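Local atomic coordinates of ancillary protein 1 (Streptococcus pyogenes, PDB entry 2XI9), a protein that is a pilus-presented adhesin whose internal thioester bond is required for efficient interaction with host cells. Residues N114-V120 and D320-R326; G194-Y200 and D297-I302; H215-I220 and A248-T253. One frame throughout, in Å; residues are numbered along the deposited sequence.

Contact 1: residues N114-V120 and D320-R326; sequences NPNKEIV and DLVDIIR
Lys117 and Asp323 run alongside each other on one face of a short antiparallel ladder, in which strand 117-119 pairs with strand 321-329 on one side and bonds through its backbone to strand 189-193 on the other, so that it bridges two sheets. Lys117 NZ reaches Asp323 OD1 at 2.6 Å in a salt bridge, the lysine chain bending at chi3 (88°) and chi4 to bring its ammonium back to the carboxylate. The same oxygen is gripped a second time: Asn114 passes Asp323 head to tail, amide and carboxylate nearly coplanar, and its ND2 meets the anti lone pair of Asp323 OD1 at 2.9 Å. That amide also donates to Ile324 O, from above the carbonyl plane, while Asn114 OD1 accepts from Asn116 N and closes an Asx turn.

Glu118 and Val322 form the hydrogen-bonded pair of the ladder, Glu118 N to Val322 O and Val322 N to Glu118 O, each 2.9 Å. The Glu118 side chain lies across Ile324, CB 3.5 Å from Ile324 CG1, and runs on extended to Arg326, whose NH1 donates to Glu118 OE2 at 2.7 Å. Glu118 OE1 bonds to Arg30 and Tyr32 of strand 26-33, so both oxygens of this buried carboxylate have partners. OE2 lies in the guanidinium plane of Arg326, although the carboxylate itself stands almost perpendicular to it, at 89°, and is met on the syn side, 27° out of its own plane.

Contact 2: residues G194-Y200 and D297-I302; sequences GRDLFKY and DLDFFI
Arg195 grips Asp297 side-on with two nitrogens, one to each carboxylate oxygen: Arg195 NE to Asp297 OD1 at 2.9 Å and Arg195 NH2 to Asp297 OD2 at 3.0 Å, both nearly straight. The oxygens lie close to the guanidinium plane, but the planes of the two groups are 39° apart, and both nitrogens approach from above the carboxylate plane. An extended chain from CG to NE carries the arginine head out to this acid, and its remaining NH1 forms a salt bridge with Glu113, so two acids share the one cation. Next to the pair, Gly194 N donates to Leu298 O at 2.8 Å, nearly along the C=O axis though bent at the hydrogen. A water ties the same corner together, donating to Gly194 O and Asp297 OD1 and accepting from Leu298 N.

Beyond these bonds the contact is apolar. With its CG anti to the backbone N, Phe300 lays its ring beneath Leu197, whose CD2 methyl sits 3.6 Å from the ring centroid and only 8° off its normal, a centred CH-pi contact. Tyr200 meets the same phenylalanine obliquely, Tyr200 CD2 to Phe300 CE1 3.6 Å, with ring planes at 36°. Phe300 CE1 lies over one face of the tyrosine, and Ile302 CG1 comes to 3.9 Å from Tyr200 CE1; the opposite face is covered by CG of its neighbour Lys199.

Ile192 of strand 189-193 and Ile312 of strand 311-313 also touch Phe300, while Leu197 reaches Phe212 and Leu213 of helix 209-222. The loop after strand 189-193, part of the thioester domain region, thus lies across strand 299-303 of the mixed sheet, with the apolar part buried between sheet and helix and the salt bridge at its margin.

Contact 3: residues H215-I220 and A248-T253; sequences HIKKVI and AIYYFT
His215 sets its CB over the centre of one face of the Phe252 ring, 3.6 Å from the centroid and 6° off the normal, a CH-pi contact. The imidazole plane is tilted 29° from the phenyl, and the two rings are displaced so far past each other that they barely overlap; His215 ND1 is hydrogen-bonded to Asp206, which fixes the turn of its ring. CD1 of the neighbouring Tyr251 lies over the opposite face, leaving Phe252 sandwiched, and Val219 CG2 comes to its edge, 3.6 Å from Phe252 CE2.

These residues belong to an antiparallel pair of helices, 209-222 and 238-253, in the thioester domain. The short segments run at 173° with axes 9.8 Å apart, and no hydrogen bond crosses between them.

Aliphatic packing fills the rest. Val219, with CG1 anti to the backbone N, sends that methyl between Ala248 CB, at 3.5 Å from Val219 CG1, and Ile249 CD1. Around Ile249 CD1 gather three side chains of helix 209-222: Val219, Ile216 and Ile220. Ile216 and Ile249 lie across each other, their CD1 atoms 3.9 Å apart, and Ile216 CD1 also touches Phe252 CB.

Overall arrangement
Contact 1 joins strand 117-119 to strand 321-329 and so pairs parts of the chain about 200 residues apart; contact 2 lies within the interval it spans, and contact 3 in turn within that of contact 2. In space the order is a row: centres of contacts 1 and 2 are about 12 Å apart, as are those of 2 and 3, while those of 1 and 3 are about 23 Å apart and the two do not touch. Strand 117-119 bonds to both strand 321-329 and strand 189-193, linking the sheet of contact 1 to that of contact 2. The thioester-domain helices of contact 3 pack beyond it, through Leu298 against Ile220.

Contact 1: residues N114-V120 and D320-R326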
loop_
_atom_site.group_PDB
_atom_site.type_symbol
_atom_site.label_atom_id
_atom_site.label_comp_id
_atom_site.label_asym_id
_atom_site.label_seq_id
_atom_site.Cartn_x
_atom_site.Cartn_y
_atom_site.Cartn_z
ATOM N N ASN A 114 15.125 -3.148 -7.003
ATOM C CA ASN A 114 14.719 -2.386 -5.828
ATOM C C ASN A 114 13.193 -2.394 -5.641
ATOM O O ASN A 114 12.466 -1.920 -6.503
ATOM C CB ASN A 114 15.229 -0.963 -5.957
ATOM C CG ASN A 114 14.971 -0.119 -4.742
ATOM O OD1 ASN A 114 14.635 -0.598 -3.644
ATOM N ND2 ASN A 114 15.105 1.172 -4.938
ATOM N N PRO A 115 12.712 -2.949 -4.512
ATOM C CA PRO A 115 11.263 -2.944 -4.256
ATOM C C PRO A 115 10.723 -1.606 -3.841
ATOM O O PRO A 115 9.506 -1.408 -3.891
ATOM C CB PRO A 115 11.082 -3.934 -3.106
ATOM C CG PRO A 115 12.435 -4.211 -2.570
ATOM C CD PRO A 115 13.474 -3.657 -3.476
ATOM N N ASN A 116 11.588 -0.692 -3.397
ATOM C CA ASN A 116 11.133 0.557 -2.856
ATOM C C ASN A 116 11.286 1.716 -3.846
ATOM O O ASN A 116 12.361 2.254 -4.026
ATOM C CB ASN A 116 11.865 0.830 -1.550
ATOM C CG ASN A 116 11.773 -0.349 -0.600
ATOM O OD1 ASN A 116 12.763 -1.034 -0.339
ATOM N ND2 ASN A 116 10.557 -0.640 -0.146
ATOM N N LYS A 117 10.167 2.082 -4.467
ATOM C CA LYS A 117 10.089 3.165 -5.399
ATOM C C LYS A 117 8.991 4.058 -4.834
ATOM O O LYS A 117 7.879 3.615 -4.642
ATOM C CB LYS A 117 9.776 2.625 -6.793
ATOM C CG LYS A 117 10.889 1.680 -7.290
ATOM C CD LYS A 117 10.823 1.335 -8.767
ATOM C CE LYS A 117 11.587 2.345 -9.649
ATOM N NZ LYS A 117 12.992 2.528 -9.236
ATOM N N GLU A 118 9.349 5.290 -4.492
ATOM C CA GLU A 118 8.447 6.180 -3.768
ATOM C C GLU A 118 8.507 7.595 -4.311
ATOM O O GLU A 118 9.488 7.993 -4.904
ATOM C CB GLU A 118 8.785 6.172 -2.278
ATOM C CG GLU A 118 8.859 4.771 -1.674
ATOM C CD GLU A 118 9.181 4.750 -0.171
ATOM O OE1 GLU A 118 9.456 5.818 0.432
ATOM O OE2 GLU A 118 9.180 3.624 0.380
ATOM N N ILE A 119 7.446 8.364 -4.096
ATOM C CA ILE A 119 7.451 9.761 -4.524
ATOM C C ILE A 119 8.442 10.544 -3.677
ATOM O O ILE A 119 8.762 10.151 -2.545
ATOM C CB ILE A 119 6.085 10.426 -4.450
ATOM C CG1 ILE A 119 5.492 10.321 -3.021
ATOM C CG2 ILE A 119 5.154 9.792 -5.515
ATOM C CD1 ILE A 119 4.228 11.111 -2.862
ATOM N N VAL A 120 8.896 11.660 -4.234
ATOM C CA VAL A 120 9.964 12.425 -3.617
ATOM C C VAL A 120 9.481 13.190 -2.399
ATOM O O VAL A 120 10.214 13.286 -1.402
ATOM C CB VAL A 120 10.602 13.374 -4.666
ATOM C CG1 VAL A 120 11.371 14.513 -4.009
ATOM C CG2 VAL A 120 11.477 12.535 -5.594
ATOM N N ASP A 320 6.485 9.380 -11.287
ATOM C CA ASP A 320 6.782 10.202 -10.113
ATOM C C ASP A 320 7.521 9.414 -9.033
ATOM O O ASP A 320 7.868 9.960 -7.982
ATOM C CB ASP A 320 5.473 10.767 -9.557
ATOM C CG ASP A 320 4.267 9.973 -10.025
ATOM O OD1 ASP A 320 4.304 8.746 -9.789
ATOM O OD2 ASP A 320 3.329 10.550 -10.659
ATOM N N LEU A 321 7.797 8.153 -9.307
ATOM C CA LEU A 321 8.429 7.291 -8.334
ATOM C C LEU A 321 9.924 7.350 -8.575
ATOM O O LEU A 321 10.360 7.357 -9.736
ATOM C CB LEU A 321 7.919 5.857 -8.484
ATOM C CG LEU A 321 6.420 5.648 -8.255
ATOM C CD1 LEU A 321 6.035 4.157 -8.338
ATOM C CD2 LEU A 321 6.061 6.219 -6.910
ATOM N N VAL A 322 10.686 7.438 -7.488
ATOM C CA VAL A 322 12.160 7.389 -7.563
ATOM C C VAL A 322 12.659 6.244 -6.684
ATOM O O VAL A 322 11.942 5.753 -5.798
ATOM C CB VAL A 322 12.819 8.751 -7.169
ATOM C CG1 VAL A 322 12.260 9.900 -8.033
ATOM C CG2 VAL A 322 12.606 9.053 -5.694
ATOM N N ASP A 323 13.881 5.802 -6.942
ATOM C CA ASP A 323 14.479 4.722 -6.150
ATOM C C ASP A 323 14.753 5.216 -4.759
ATOM O O ASP A 323 15.383 6.252 -4.577
ATOM C CB ASP A 323 15.781 4.222 -6.762
ATOM C CG ASP A 323 15.547 3.275 -7.912
ATOM O OD1 ASP A 323 15.079 2.137 -7.686
ATOM O OD2 ASP A 323 15.815 3.688 -9.042
ATOM N N ILE A 324 14.272 4.452 -3.794
ATOM C CA ILE A 324 14.511 4.674 -2.393
ATOM C C ILE A 324 15.453 3.586 -1.940
ATOM O O ILE A 324 15.296 2.423 -2.311
ATOM C CB ILE A 324 13.207 4.586 -1.589
ATOM C CG1 ILE A 324 12.196 5.620 -2.081
ATOM C CG2 ILE A 324 13.464 4.749 -0.076
ATOM C CD1 ILE A 324 12.721 6.992 -2.304
ATOM N N ILE A 325 16.461 3.947 -1.154
ATOM C CA ILE A 325 17.183 2.945 -0.402
ATOM C C ILE A 325 16.567 3.014 0.971
ATOM O O ILE A 325 16.836 3.941 1.764
ATOM C CB ILE A 325 18.688 3.182 -0.352
ATOM C CG1 ILE A 325 19.259 3.393 -1.771
ATOM C CG2 ILE A 325 19.377 2.000 0.360
ATOM C CD1 ILE A 325 18.921 2.280 -2.752
ATOM N N ARG A 326 15.755 2.013 1.260
ATOM C CA ARG A 326 14.973 1.961 2.477
ATOM C C ARG A 326 15.745 1.164 3.544
ATOM O O ARG A 326 16.265 0.062 3.274
ATOM C CB ARG A 326 13.611 1.351 2.143
ATOM C CG ARG A 326 12.486 1.654 3.106
ATOM C CD ARG A 326 11.087 1.691 2.455
ATOM N NE ARG A 326 10.115 1.198 3.428
ATOM C CZ ARG A 326 8.832 1.518 3.481
ATOM N NH1 ARG A 326 8.275 2.365 2.607
ATOM N NH2 ARG A 326 8.093 0.977 4.440
HETATM O O HOH W 1 15.435 -0.001 -0.871
HETATM O O HOH W 2 8.151 12.332 -6.970
#

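Contact 2: residues G194-Y200 and D297-I302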
loop_
_atom_site.group_PDB
_atom_site.type_symbol
_atom_site.label_atom_id
_atom_site.label_comp_id
_atom_site.label_asym_id
_atom_site.label_seq_id
_atom_site.Cartn_x
_atom_site.Cartn_y
_atom_site.Cartn_z
ATOM N N GLY A 194 3.690 -0.857 -5.481
ATOM C CA GLY A 194 3.080 -1.928 -4.742
ATOM C C GLY A 194 3.934 -3.180 -4.741
ATOM O O GLY A 194 3.581 -4.204 -5.343
ATOM N N ARG A 195 5.080 -3.052 -4.087
ATOM C CA ARG A 195 6.015 -4.103 -3.878
ATOM C C ARG A 195 6.350 -4.055 -2.366
ATOM O O ARG A 195 6.288 -3.005 -1.728
ATOM C CB ARG A 195 7.279 -3.915 -4.714
ATOM C CG ARG A 195 7.101 -3.518 -6.220
ATOM C CD ARG A 195 8.437 -3.165 -6.839
ATOM N NE ARG A 195 8.305 -2.805 -8.264
ATOM C CZ ARG A 195 9.292 -2.323 -9.023
ATOM N NH1 ARG A 195 10.499 -2.096 -8.529
ATOM N NH2 ARG A 195 9.064 -2.058 -10.306
ATOM N N ASP A 196 6.683 -5.182 -1.791
ATOM C CA ASP A 196 7.088 -5.199 -0.383
ATOM C C ASP A 196 5.935 -4.711 0.487
ATOM O O ASP A 196 6.096 -3.802 1.315
ATOM C CB ASP A 196 8.329 -4.314 -0.194
ATOM C CG ASP A 196 9.008 -4.494 1.161
ATOM O OD1 ASP A 196 8.944 -5.617 1.736
ATOM O OD2 ASP A 196 9.627 -3.480 1.628
ATOM N N LEU A 197 4.778 -5.307 0.262
ATOM C CA LEU A 197 3.519 -4.872 0.831
ATOM C C LEU A 197 3.130 -5.670 2.101
ATOM O O LEU A 197 2.228 -5.281 2.840
ATOM C CB LEU A 197 2.405 -5.013 -0.190
ATOM C CG LEU A 197 2.457 -4.115 -1.445
ATOM C CD1 LEU A 197 1.182 -4.245 -2.231
ATOM C CD2 LEU A 197 2.705 -2.655 -0.964
ATOM N N PHE A 198 3.757 -6.814 2.295
ATOM C CA PHE A 198 3.390 -7.700 3.392
ATOM C C PHE A 198 3.452 -6.980 4.729
ATOM O O PHE A 198 2.599 -7.200 5.597
ATOM C CB PHE A 198 4.338 -8.896 3.436
ATOM C CG PHE A 198 3.830 -10.028 4.254
ATOM C CD1 PHE A 198 4.229 -10.199 5.564
ATOM C CD2 PHE A 198 2.928 -10.924 3.697
ATOM C CE1 PHE A 198 3.757 -11.294 6.314
ATOM C CE2 PHE A 198 2.437 -11.995 4.440
ATOM C CZ PHE A 198 2.862 -12.185 5.734
ATOM N N LYS A 199 4.466 -6.128 4.882
ATOM C CA LYS A 199 4.689 -5.363 6.104
ATOM C C LYS A 199 3.511 -4.470 6.499
ATOM O O LYS A 199 3.433 -4.102 7.674
ATOM C CB LYS A 199 5.951 -4.507 6.008
ATOM C CG LYS A 199 5.875 -3.405 4.961
ATOM C CD LYS A 199 7.153 -2.624 4.850
ATOM C CE LYS A 199 8.319 -3.468 4.489
ATOM N NZ LYS A 199 9.482 -2.632 4.058
ATOM N N TYR A 200 2.619 -4.130 5.553
ATOM C CA TYR A 200 1.474 -3.272 5.864
ATOM C C TYR A 200 0.246 -4.003 6.402
ATOM O O TYR A 200 -0.729 -3.356 6.787
ATOM C CB TYR A 200 1.102 -2.395 4.676
ATOM C CG TYR A 200 2.277 -1.619 4.169
ATOM C CD1 TYR A 200 2.782 -0.561 4.889
ATOM C CD2 TYR A 200 2.922 -1.979 2.986
ATOM C CE1 TYR A 200 3.897 0.137 4.460
ATOM C CE2 TYR A 200 4.034 -1.289 2.535
ATOM C CZ TYR A 200 4.517 -0.222 3.278
ATOM O OH TYR A 200 5.628 0.458 2.849
ATOM N N ASP A 297 2.909 -3.970 -12.123
ATOM C CA ASP A 297 3.062 -3.204 -10.894
ATOM C C ASP A 297 1.785 -2.369 -10.696
ATOM O O ASP A 297 1.113 -2.052 -11.692
ATOM C CB ASP A 297 4.311 -2.299 -10.978
ATOM C CG ASP A 297 5.604 -3.021 -10.617
ATOM O OD1 ASP A 297 5.736 -3.474 -9.448
ATOM O OD2 ASP A 297 6.481 -3.112 -11.491
ATOM N N LEU A 298 1.457 -2.066 -9.440
ATOM C CA LEU A 298 0.331 -1.212 -9.077
ATOM C C LEU A 298 0.761 -0.138 -8.105
ATOM O O LEU A 298 1.718 -0.325 -7.335
ATOM C CB LEU A 298 -0.748 -2.047 -8.398
ATOM C CG LEU A 298 -1.487 -3.057 -9.260
ATOM C CD1 LEU A 298 -2.273 -4.046 -8.419
ATOM C CD2 LEU A 298 -2.387 -2.350 -10.202
ATOM N N ASP A 299 0.030 0.966 -8.114
ATOM C CA ASP A 299 0.200 1.999 -7.114
ATOM C C ASP A 299 -0.302 1.525 -5.734
ATOM O O ASP A 299 -1.225 0.730 -5.627
ATOM C CB ASP A 299 -0.572 3.263 -7.485
ATOM C CG ASP A 299 -0.085 3.906 -8.800
ATOM O OD1 ASP A 299 1.118 3.772 -9.192
ATOM O OD2 ASP A 299 -0.913 4.611 -9.426
ATOM N N PHE A 300 0.295 2.079 -4.692
ATOM C CA PHE A 300 -0.084 1.792 -3.297
ATOM C C PHE A 300 0.154 3.091 -2.531
ATOM O O PHE A 300 0.953 3.880 -2.954
ATOM C CB PHE A 300 0.759 0.634 -2.782
ATOM C CG PHE A 300 0.391 0.134 -1.416
ATOM C CD1 PHE A 300 1.023 0.613 -0.286
ATOM C CD2 PHE A 300 -0.541 -0.883 -1.274
ATOM C CE1 PHE A 300 0.700 0.098 0.982
ATOM C CE2 PHE A 300 -0.880 -1.358 -0.042
ATOM C CZ PHE A 300 -0.235 -0.878 1.109
ATOM N N PHE A 301 -0.545 3.279 -1.411
ATOM C CA PHE A 301 -0.580 4.532 -0.663
ATOM C C PHE A 301 -0.567 4.293 0.834
ATOM O O PHE A 301 -1.334 3.506 1.347
ATOM C CB PHE A 301 -1.848 5.317 -1.063
ATOM C CG PHE A 301 -1.992 5.524 -2.577
ATOM C CD1 PHE A 301 -2.656 4.598 -3.366
ATOM C CD2 PHE A 301 -1.455 6.649 -3.184
ATOM C CE1 PHE A 301 -2.767 4.773 -4.712
ATOM C CE2 PHE A 301 -1.539 6.818 -4.570
ATOM C CZ PHE A 301 -2.218 5.901 -5.321
ATOM N N ILE A 302 0.306 5.005 1.528
ATOM C CA ILE A 302 0.488 4.858 2.970
ATOM C C ILE A 302 0.207 6.204 3.623
ATOM O O ILE A 302 0.732 7.232 3.193
ATOM C CB ILE A 302 1.934 4.461 3.348
ATOM C CG1 ILE A 302 2.369 3.241 2.563
ATOM C CG2 ILE A 302 2.085 4.235 4.844
ATOM C CD1 ILE A 302 1.378 2.305 2.394
HETATM O O HOH W 3 3.442 -3.366 -7.786
#

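Contact 3: residues H215-I220 and A248-T253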
loop_
_atom_site.group_PDB
_atom_site.type_symbol
_atom_site.label_atom_id
_atom_site.label_comp_id
_atom_site.label_asym_id
_atom_site.label_seq_id
_atom_site.Cartn_x
_atom_site.Cartn_y
_atom_site.Cartn_z
ATOM N N HIS A 215 -0.949 -12.754 -4.700
ATOM C CA HIS A 215 -2.390 -12.830 -4.386
ATOM C C HIS A 215 -3.112 -11.485 -4.568
ATOM O O HIS A 215 -4.212 -11.403 -5.196
ATOM C CB HIS A 215 -2.609 -13.377 -2.952
ATOM C CG HIS A 215 -2.232 -14.821 -2.803
ATOM N ND1 HIS A 215 -1.948 -15.424 -1.588
ATOM C CD2 HIS A 215 -2.095 -15.784 -3.739
ATOM C CE1 HIS A 215 -1.660 -16.695 -1.790
ATOM N NE2 HIS A 215 -1.750 -16.948 -3.086
ATOM N N ILE A 216 -2.498 -10.436 -4.042
ATOM C CA ILE A 216 -3.042 -9.121 -4.134
ATOM C C ILE A 216 -3.163 -8.628 -5.584
ATOM O O ILE A 216 -4.238 -8.115 -5.979
ATOM C CB ILE A 216 -2.233 -8.104 -3.225
ATOM C CG1 ILE A 216 -2.351 -8.458 -1.739
ATOM C CG2 ILE A 216 -2.562 -6.685 -3.587
ATOM C CD1 ILE A 216 -3.691 -8.461 -1.158
ATOM N N LYS A 217 -2.116 -8.825 -6.386
ATOM C CA LYS A 217 -2.123 -8.384 -7.762
ATOM C C LYS A 217 -3.194 -9.136 -8.527
ATOM O O LYS A 217 -3.787 -8.564 -9.409
ATOM C CB LYS A 217 -0.795 -8.646 -8.443
ATOM C CG LYS A 217 0.305 -7.746 -8.030
ATOM C CD LYS A 217 1.557 -8.175 -8.764
ATOM C CE LYS A 217 2.717 -7.257 -8.485
ATOM N NZ LYS A 217 4.017 -7.762 -9.092
ATOM N N LYS A 218 -3.460 -10.413 -8.163
ATOM C CA LYS A 218 -4.443 -11.201 -8.918
ATOM C C LYS A 218 -5.906 -10.863 -8.600
ATOM O O LYS A 218 -6.760 -10.932 -9.488
ATOM C CB LYS A 218 -4.172 -12.700 -8.783
ATOM C CG LYS A 218 -2.889 -13.124 -9.589
ATOM C CD LYS A 218 -2.359 -14.479 -9.228
ATOM C CE LYS A 218 -3.150 -15.568 -9.907
ATOM N NZ LYS A 218 -2.815 -16.981 -9.435
ATOM N N VAL A 219 -6.189 -10.526 -7.350
ATOM C CA VAL A 219 -7.483 -9.997 -6.958
ATOM C C VAL A 219 -7.769 -8.707 -7.744
ATOM O O VAL A 219 -8.831 -8.580 -8.368
ATOM C CB VAL A 219 -7.568 -9.737 -5.424
ATOM C CG1 VAL A 219 -8.843 -8.965 -5.027
ATOM C CG2 VAL A 219 -7.526 -11.069 -4.616
ATOM N N ILE A 220 -6.817 -7.779 -7.721
ATOM C CA ILE A 220 -6.989 -6.513 -8.454
ATOM C C ILE A 220 -7.244 -6.745 -9.961
ATOM O O ILE A 220 -8.152 -6.165 -10.526
ATOM C CB ILE A 220 -5.824 -5.575 -8.266
ATOM C CG1 ILE A 220 -5.664 -5.163 -6.813
ATOM C CG2 ILE A 220 -6.008 -4.313 -9.188
ATOM C CD1 ILE A 220 -6.831 -4.412 -6.212
ATOM N N ALA A 248 -12.221 -9.646 -1.089
ATOM C CA ALA A 248 -11.161 -10.538 -1.539
ATOM C C ALA A 248 -9.795 -10.009 -1.086
ATOM O O ALA A 248 -8.958 -10.768 -0.673
ATOM C CB ALA A 248 -11.200 -10.719 -3.065
ATOM N N ILE A 249 -9.624 -8.698 -1.079
ATOM C CA ILE A 249 -8.407 -8.106 -0.521
ATOM C C ILE A 249 -8.319 -8.408 0.993
ATOM O O ILE A 249 -7.280 -8.875 1.467
ATOM C CB ILE A 249 -8.335 -6.580 -0.802
ATOM C CG1 ILE A 249 -8.099 -6.307 -2.307
ATOM C CG2 ILE A 249 -7.281 -5.906 0.159
ATOM C CD1 ILE A 249 -6.760 -6.786 -2.880
ATOM N N TYR A 250 -9.424 -8.197 1.717
ATOM C CA TYR A 250 -9.473 -8.473 3.151
ATOM C C TYR A 250 -9.218 -9.950 3.485
ATOM O O TYR A 250 -8.659 -10.249 4.529
ATOM C CB TYR A 250 -10.816 -8.050 3.740
ATOM C CG TYR A 250 -11.061 -6.557 3.874
ATOM C CD1 TYR A 250 -10.005 -5.638 3.955
ATOM C CD2 TYR A 250 -12.341 -6.071 3.935
ATOM C CE1 TYR A 250 -10.236 -4.293 4.110
ATOM C CE2 TYR A 250 -12.588 -4.694 4.109
ATOM C CZ TYR A 250 -11.527 -3.820 4.182
ATOM O OH TYR A 250 -11.755 -2.473 4.358
ATOM N N TYR A 251 -9.648 -10.850 2.599
ATOM C CA TYR A 251 -9.354 -12.256 2.713
ATOM C C TYR A 251 -7.853 -12.509 2.911
ATOM O O TYR A 251 -7.486 -13.329 3.741
ATOM C CB TYR A 251 -9.913 -13.030 1.499
ATOM C CG TYR A 251 -9.610 -14.526 1.526
ATOM C CD1 TYR A 251 -8.443 -15.037 0.964
ATOM C CD2 TYR A 251 -10.463 -15.410 2.154
ATOM C CE1 TYR A 251 -8.157 -16.401 1.014
ATOM C CE2 TYR A 251 -10.182 -16.780 2.193
ATOM C CZ TYR A 251 -9.031 -17.257 1.626
ATOM O OH TYR A 251 -8.746 -18.605 1.680
ATOM N N PHE A 252 -7.002 -11.773 2.191
ATOM C CA PHE A 252 -5.552 -11.927 2.256
ATOM C C PHE A 252 -4.926 -11.004 3.277
ATOM O O PHE A 252 -4.002 -11.400 3.931
ATOM C CB PHE A 252 -4.884 -11.709 0.872
ATOM C CG PHE A 252 -5.264 -12.767 -0.138
ATOM C CD1 PHE A 252 -4.852 -14.058 0.029
ATOM C CD2 PHE A 252 -6.097 -12.451 -1.216
ATOM C CE1 PHE A 252 -5.269 -15.073 -0.898
ATOM C CE2 PHE A 252 -6.545 -13.438 -2.111
ATOM C CZ PHE A 252 -6.109 -14.726 -1.963
ATOM N N THR A 253 -5.400 -9.769 3.406
ATOM C CA THR A 253 -4.738 -8.825 4.351
ATOM C C THR A 253 -5.089 -9.020 5.847
ATOM O O THR A 253 -4.281 -8.717 6.746
ATOM C CB THR A 253 -5.029 -7.356 3.985
ATOM O OG1 THR A 253 -6.437 -7.095 4.071
ATOM C CG2 THR A 253 -4.554 -7.031 2.587
#